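Local atomic coordinates of alpha-1,2-mannosidase (PDB entry 2WW2), a protein that hydrolyses alpha-mannosidic linkages with inversion of configuration, as a calcium-dependent family 92 glycoside hydrolase of a human gut bacterium. Residues 356-361 with 401-406; 365-370 with 406-411. All coordinates share one frame; numbering follows the deposited sequence.

Contact 1. Residues 356-361 with 401-406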
loop_
_atom_site.group_PDB
_atom_site.type_symbol
_atom_site.label_atom_id
_atom_site.label_comp_id
_atom_site.label_asym_id
_atom_site.label_seq_id
_atom_site.Cartn_x
_atom_site.Cartn_y
_atom_site.Cartn_z
ATOM N N SER A 356 -16.077 -42.040 11.875
ATOM C CA SER A 356 -14.647 -42.044 12.207
ATOM C C SER A 356 -14.274 -40.986 13.244
ATOM O O SER A 356 -13.335 -41.176 14.023
ATOM C CB SER A 356 -13.765 -41.904 10.960
ATOM O OG SER A 356 -13.827 -40.599 10.415
ATOM N N ILE A 357 -15.007 -39.881 13.265
ATOM C CA ILE A 357 -14.783 -38.839 14.265
ATOM C C ILE A 357 -15.110 -39.399 15.647
ATOM O O ILE A 357 -14.361 -39.204 16.609
ATOM C CB ILE A 357 -15.663 -37.590 13.962
ATOM C CG1 ILE A 357 -15.086 -36.816 12.774
ATOM C CG2 ILE A 357 -15.779 -36.669 15.190
ATOM C CD1 ILE A 357 -16.042 -35.744 12.227
ATOM N N ILE A 358 -16.232 -40.103 15.745
ATOM C CA ILE A 358 -16.613 -40.737 17.016
ATOM C C ILE A 358 -15.592 -41.827 17.399
ATOM O O ILE A 358 -15.204 -41.957 18.557
ATOM C CB ILE A 358 -18.050 -41.310 16.947
ATOM C CG1 ILE A 358 -19.037 -40.172 16.672
ATOM C CG2 ILE A 358 -18.436 -42.040 18.257
ATOM C CD1 ILE A 358 -18.869 -39.008 17.620
ATOM N N ASN A 359 -15.142 -42.607 16.421
ATOM C CA ASN A 359 -14.141 -43.625 16.696
ATOM C C ASN A 359 -12.872 -42.985 17.276
ATOM O O ASN A 359 -12.303 -43.490 18.228
ATOM C CB ASN A 359 -13.784 -44.414 15.426
ATOM C CG ASN A 359 -14.921 -45.287 14.933
ATOM O OD1 ASN A 359 -15.844 -45.601 15.683
ATOM N ND2 ASN A 359 -14.863 -45.680 13.661
ATOM N N ALA A 360 -12.420 -41.887 16.681
ATOM C CA ALA A 360 -11.213 -41.200 17.173
ATOM C C ALA A 360 -11.449 -40.743 18.600
ATOM O O ALA A 360 -10.555 -40.843 19.463
ATOM C CB ALA A 360 -10.871 -39.991 16.259
ATOM N N TYR A 361 -12.657 -40.240 18.856
ATOM C CA TYR A 361 -13.046 -39.835 20.219
ATOM C C TYR A 361 -12.989 -41.025 21.183
ATOM O O TYR A 361 -12.467 -40.902 22.299
ATOM C CB TYR A 361 -14.447 -39.199 20.219
ATOM C CG TYR A 361 -15.062 -39.013 21.593
ATOM C CD1 TYR A 361 -14.681 -37.957 22.418
ATOM C CD2 TYR A 361 -16.035 -39.892 22.061
ATOM C CE1 TYR A 361 -15.257 -37.792 23.681
ATOM C CE2 TYR A 361 -16.615 -39.730 23.306
ATOM C CZ TYR A 361 -16.220 -38.686 24.111
ATOM O OH TYR A 361 -16.816 -38.539 25.344
ATOM N N ALA A 401 -26.728 -40.747 18.650
ATOM C CA ALA A 401 -27.024 -39.382 19.064
ATOM C C ALA A 401 -26.433 -39.030 20.426
ATOM O O ALA A 401 -25.830 -37.970 20.595
ATOM C CB ALA A 401 -28.550 -39.145 19.077
ATOM N N GLU A 402 -26.639 -39.905 21.407
ATOM C CA GLU A 402 -26.198 -39.612 22.773
ATOM C C GLU A 402 -24.686 -39.594 22.891
ATOM O O GLU A 402 -24.129 -38.762 23.606
ATOM C CB GLU A 402 -26.775 -40.629 23.762
ATOM C CG GLU A 402 -28.281 -40.601 23.846
ATOM C CD GLU A 402 -28.773 -39.679 24.923
ATOM O OE1 GLU A 402 -27.978 -38.819 25.378
ATOM O OE2 GLU A 402 -29.948 -39.833 25.336
ATOM N N LYS A 403 -24.033 -40.536 22.219
ATOM C CA LYS A 403 -22.571 -40.597 22.218
ATOM C C LYS A 403 -22.009 -39.364 21.509
ATOM O O LYS A 403 -21.032 -38.754 21.971
ATOM C CB LYS A 403 -22.085 -41.884 21.535
ATOM C CG LYS A 403 -20.587 -41.910 21.205
ATOM C CD LYS A 403 -19.708 -41.936 22.470
ATOM C CE LYS A 403 -19.484 -43.345 22.976
ATOM N NZ LYS A 403 -19.034 -43.336 24.406
ATOM N N ALA A 404 -22.620 -38.990 20.383
ATOM C CA ALA A 404 -22.155 -37.798 19.662
ATOM C C ALA A 404 -22.316 -36.547 20.528
ATOM O O ALA A 404 -21.410 -35.724 20.605
ATOM C CB ALA A 404 -22.883 -37.631 18.318
ATOM N N LEU A 405 -23.462 -36.412 21.195
ATOM C CA LEU A 405 -23.667 -35.247 22.050
ATOM C C LEU A 405 -22.615 -35.181 23.168
ATOM O O LEU A 405 -22.132 -34.096 23.522
ATOM C CB LEU A 405 -25.070 -35.255 22.663
ATOM C CG LEU A 405 -25.369 -34.034 23.550
ATOM C CD1 LEU A 405 -25.125 -32.710 22.813
ATOM C CD2 LEU A 405 -26.792 -34.091 24.090
ATOM N N GLU A 406 -22.300 -36.340 23.751
ATOM C CA GLU A 406 -21.338 -36.412 24.852
ATOM C C GLU A 406 -19.969 -35.948 24.366
ATOM O O GLU A 406 -19.293 -35.160 25.034
ATOM C CB GLU A 406 -21.266 -37.846 25.374
ATOM C CG GLU A 406 -20.093 -38.156 26.281
ATOM C CD GLU A 406 -19.886 -39.668 26.456
ATOM O OE1 GLU A 406 -20.743 -40.308 27.088
ATOM O OE2 GLU A 406 -18.870 -40.210 25.964
#

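Contact 2. Residues 365-370 with 406-411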
loop_
_atom_site.group_PDB
_atom_site.type_symbol
_atom_site.label_atom_id
_atom_site.label_comp_id
_atom_site.label_asym_id
_atom_site.label_seq_id
_atom_site.Cartn_x
_atom_site.Cartn_y
_atom_site.Cartn_z
ATOM N N GLY A 365 -10.136 -39.956 23.508
ATOM C CA GLY A 365 -10.732 -39.038 24.493
ATOM C C GLY A 365 -11.189 -37.708 23.908
ATOM O O GLY A 365 -11.974 -36.984 24.540
ATOM N N PHE A 366 -10.711 -37.381 22.702
ATOM C CA PHE A 366 -11.109 -36.141 22.043
ATOM C C PHE A 366 -11.449 -36.395 20.582
ATOM O O PHE A 366 -10.847 -37.255 19.937
ATOM C CB PHE A 366 -9.976 -35.097 22.097
ATOM C CG PHE A 366 -9.759 -34.477 23.469
ATOM C CD1 PHE A 366 -10.464 -33.344 23.851
ATOM C CD2 PHE A 366 -8.815 -35.001 24.343
ATOM C CE1 PHE A 366 -10.261 -32.744 25.090
ATOM C CE2 PHE A 366 -8.602 -34.415 25.589
ATOM C CZ PHE A 366 -9.336 -33.284 25.968
ATOM N N MET A 367 -12.368 -35.612 20.035
ATOM C CA MET A 367 -12.544 -35.603 18.591
ATOM C C MET A 367 -11.368 -34.874 17.953
ATOM O O MET A 367 -10.805 -33.945 18.540
ATOM C CB MET A 367 -13.848 -34.908 18.193
ATOM C CG MET A 367 -15.093 -35.594 18.741
ATOM S SD MET A 367 -16.604 -34.861 18.070
ATOM C CE MET A 367 -16.704 -33.355 19.044
ATOM N N PRO A 368 -10.978 -35.293 16.741
ATOM C CA PRO A 368 -9.869 -34.588 16.109
ATOM C C PRO A 368 -10.300 -33.222 15.562
ATOM O O PRO A 368 -11.498 -33.008 15.307
ATOM C CB PRO A 368 -9.482 -35.505 14.952
ATOM C CG PRO A 368 -10.742 -36.271 14.622
ATOM C CD PRO A 368 -11.527 -36.371 15.911
ATOM N N GLU A 369 -9.328 -32.316 15.391
ATOM C CA GLU A 369 -9.566 -31.035 14.745
ATOM C C GLU A 369 -8.609 -30.955 13.550
ATOM O O GLU A 369 -9.061 -30.858 12.417
ATOM C CB GLU A 369 -9.403 -29.857 15.719
ATOM C CG GLU A 369 -10.382 -29.858 16.917
ATOM C CD GLU A 369 -11.848 -29.692 16.531
ATOM O OE1 GLU A 369 -12.123 -29.391 15.352
ATOM O OE2 GLU A 369 -12.742 -29.877 17.401
ATOM N N TRP A 370 -7.303 -31.032 13.814
ATOM C CA TRP A 370 -6.310 -31.335 12.765
ATOM C C TRP A 370 -5.753 -32.733 13.055
ATOM O O TRP A 370 -5.287 -32.998 14.164
ATOM C CB TRP A 370 -5.166 -30.298 12.762
ATOM C CG TRP A 370 -5.006 -29.596 11.427
ATOM C CD1 TRP A 370 -5.272 -28.284 11.150
ATOM C CD2 TRP A 370 -4.581 -30.195 10.186
ATOM N NE1 TRP A 370 -5.019 -28.019 9.803
ATOM C CE2 TRP A 370 -4.592 -29.177 9.201
ATOM C CE3 TRP A 370 -4.164 -31.484 9.823
ATOM C CZ2 TRP A 370 -4.222 -29.416 7.871
ATOM C CZ3 TRP A 370 -3.820 -31.734 8.490
ATOM C CH2 TRP A 370 -3.847 -30.694 7.530
ATOM N N GLU A 406 -22.300 -36.340 23.751
ATOM C CA GLU A 406 -21.338 -36.412 24.852
ATOM C C GLU A 406 -19.969 -35.948 24.366
ATOM O O GLU A 406 -19.293 -35.160 25.034
ATOM C CB GLU A 406 -21.266 -37.846 25.374
ATOM C CG GLU A 406 -20.093 -38.156 26.281
ATOM C CD GLU A 406 -19.886 -39.668 26.456
ATOM O OE1 GLU A 406 -20.743 -40.308 27.088
ATOM O OE2 GLU A 406 -18.870 -40.210 25.964
ATOM N N ALA A 407 -19.584 -36.433 23.187
ATOM C CA ALA A 407 -18.318 -36.069 22.574
ATOM C C ALA A 407 -18.246 -34.565 22.290
ATOM O O ALA A 407 -17.213 -33.931 22.521
ATOM C CB ALA A 407 -18.123 -36.869 21.263
ATOM N N MET A 408 -19.345 -34.004 21.783
ATOM C CA MET A 408 -19.413 -32.578 21.448
ATOM C C MET A 408 -19.245 -31.724 22.690
ATOM O O MET A 408 -18.461 -30.777 22.708
ATOM C CB MET A 408 -20.773 -32.241 20.828
ATOM C CG MET A 408 -20.967 -32.744 19.408
ATOM S SD MET A 408 -22.693 -32.467 18.952
ATOM C CE MET A 408 -22.760 -33.527 17.503
ATOM N N ILE A 409 -20.013 -32.049 23.727
ATOM C CA ILE A 409 -19.928 -31.309 24.964
ATOM C C ILE A 409 -18.518 -31.404 25.561
ATOM O O ILE A 409 -17.978 -30.402 26.058
ATOM C CB ILE A 409 -20.978 -31.805 26.000
ATOM C CG1 ILE A 409 -22.389 -31.462 25.514
ATOM C CG2 ILE A 409 -20.727 -31.164 27.359
ATOM C CD1 ILE A 409 -23.485 -32.090 26.340
ATOM N N HIS A 410 -17.927 -32.599 25.539
ATOM C CA HIS A 410 -16.586 -32.784 26.112
ATOM C C HIS A 410 -15.549 -31.940 25.365
ATOM O O HIS A 410 -14.640 -31.353 25.959
ATOM C CB HIS A 410 -16.185 -34.263 26.110
ATOM C CG HIS A 410 -14.756 -34.502 26.480
ATOM N ND1 HIS A 410 -14.310 -34.516 27.788
ATOM C CD2 HIS A 410 -13.670 -34.734 25.709
ATOM C CE1 HIS A 410 -13.007 -34.743 27.801
ATOM N NE2 HIS A 410 -12.597 -34.877 26.550
ATOM N N GLN A 411 -15.708 -31.861 24.053
ATOM C CA GLN A 411 -14.810 -31.072 23.219
ATOM C C GLN A 411 -14.814 -29.589 23.645
ATOM O O GLN A 411 -13.831 -28.871 23.442
ATOM C CB GLN A 411 -15.215 -31.219 21.743
ATOM C CG GLN A 411 -14.147 -30.780 20.731
ATOM C CD GLN A 411 -13.053 -31.818 20.541
ATOM O OE1 GLN A 411 -12.993 -32.822 21.263
ATOM N NE2 GLN A 411 -12.187 -31.591 19.551
#

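Contact 1. Residues 356-361 with 401-406
Y361 and E406 meet because both side chains leave their helices with CG anti to the backbone N (chi1 168° and 166°), and the glutamate, extended beyond CG, carries its carboxylate across the end of the tyrosine ring. There Y361 OH donates a hydrogen bond to E406 OE2 at 2.7 Å. The oxygen lies at the edge of the ring, in its plane, and is met on its anti side. K403 bends at its second and third torsions, which brings its methylenes past I358 in the opposite direction and on to the ring edge of Y361: CG packs on I358 CG2 at 3.7 Å, and CD comes to 3.9 Å from Y361 CE2. Its NZ then turns to E406 OE2 in a weak, long salt bridge of 3.5 Å. Deeper in, the segment axes, 10.6 Å apart at 62°, are widely spaced, and I358 bridges them. The small A404 lets I358 CD1 come within 4.1 Å of A404 CA. L388 of helix 383-393 and F461 of helix 444-465 extend this apolar layer, part of the helical packing of the catalytic domain. Tyrosine suits the border, its ring edge meeting a lysine methylene while its hydroxyl reaches a charged group. The carboxylate oxygen is held mainly by the phenol and only weakly by the ammonium, which would probably steady the charge of E406 at the solvent-facing edge.

Contact 2. Residues 365-370 with 406-411
Q411 reaches from helix 401-413 to the loop leaving helix 347-364, joining the two inside the helical family 92 catalytic domain. Its OE1 accepts from M367 N at 3.1 Å, while NE2 donates to M367 O at 2.9 Å and to E369 OE2 at 2.8 Å. The bend at chi2 (78°) turns the amide toward the loop, where glutamine can answer both N-H and C=O of M367, though each donor stands above its acceptor's carbonyl plane and the M367 N-H bond is bent (137°). E369 OE2 also takes part in a hydrogen bond with S384 OG. Beside this buried polar core M367, flexible and unbranched, sets its CE against the helix backbone, 3.7 Å from M408 CA, with SD against A407 CB. The partly exposed side has no hydrogen bond across it: H410 NE2 is close to G365 O but poorly angled, and lies over one face of the F366 ring, offset toward its rim and 3.5 Å from F366 CE1, the rings meeting obliquely. The positive phi of G365 suits glycine and turns the chain into the loop. An alanine in place of Q411 would probably leave M367 N and O without these partners and E369 OE2 short of one donor. The irregular loop is thus fixed by hydrogen bonds of one side-chain amide, which pair the backbone of M367 and one oxygen of E369.

Overall arrangement
Along the chain, helix 347-364 brings 356-361 first, and the loop 365-370 follows it directly before strand 370-371. The chain then runs through helix 383-393 and returns as helix 401-413, whose first half closes contact 1 and whose second half closes contact 2. The segments therefore alternate, and the two closures cross, with E406 common to both. Their centres lie about 8 Å apart, and they touch: I357 CG2 is 3.5 Å from M367 SD, and Y361 CE1 is 3.7 Å from A407 CA. Helix 401-413 thereby holds both a helix and its outgoing loop, joining them to helices 383-393 and 444-465 within the catalytic domain.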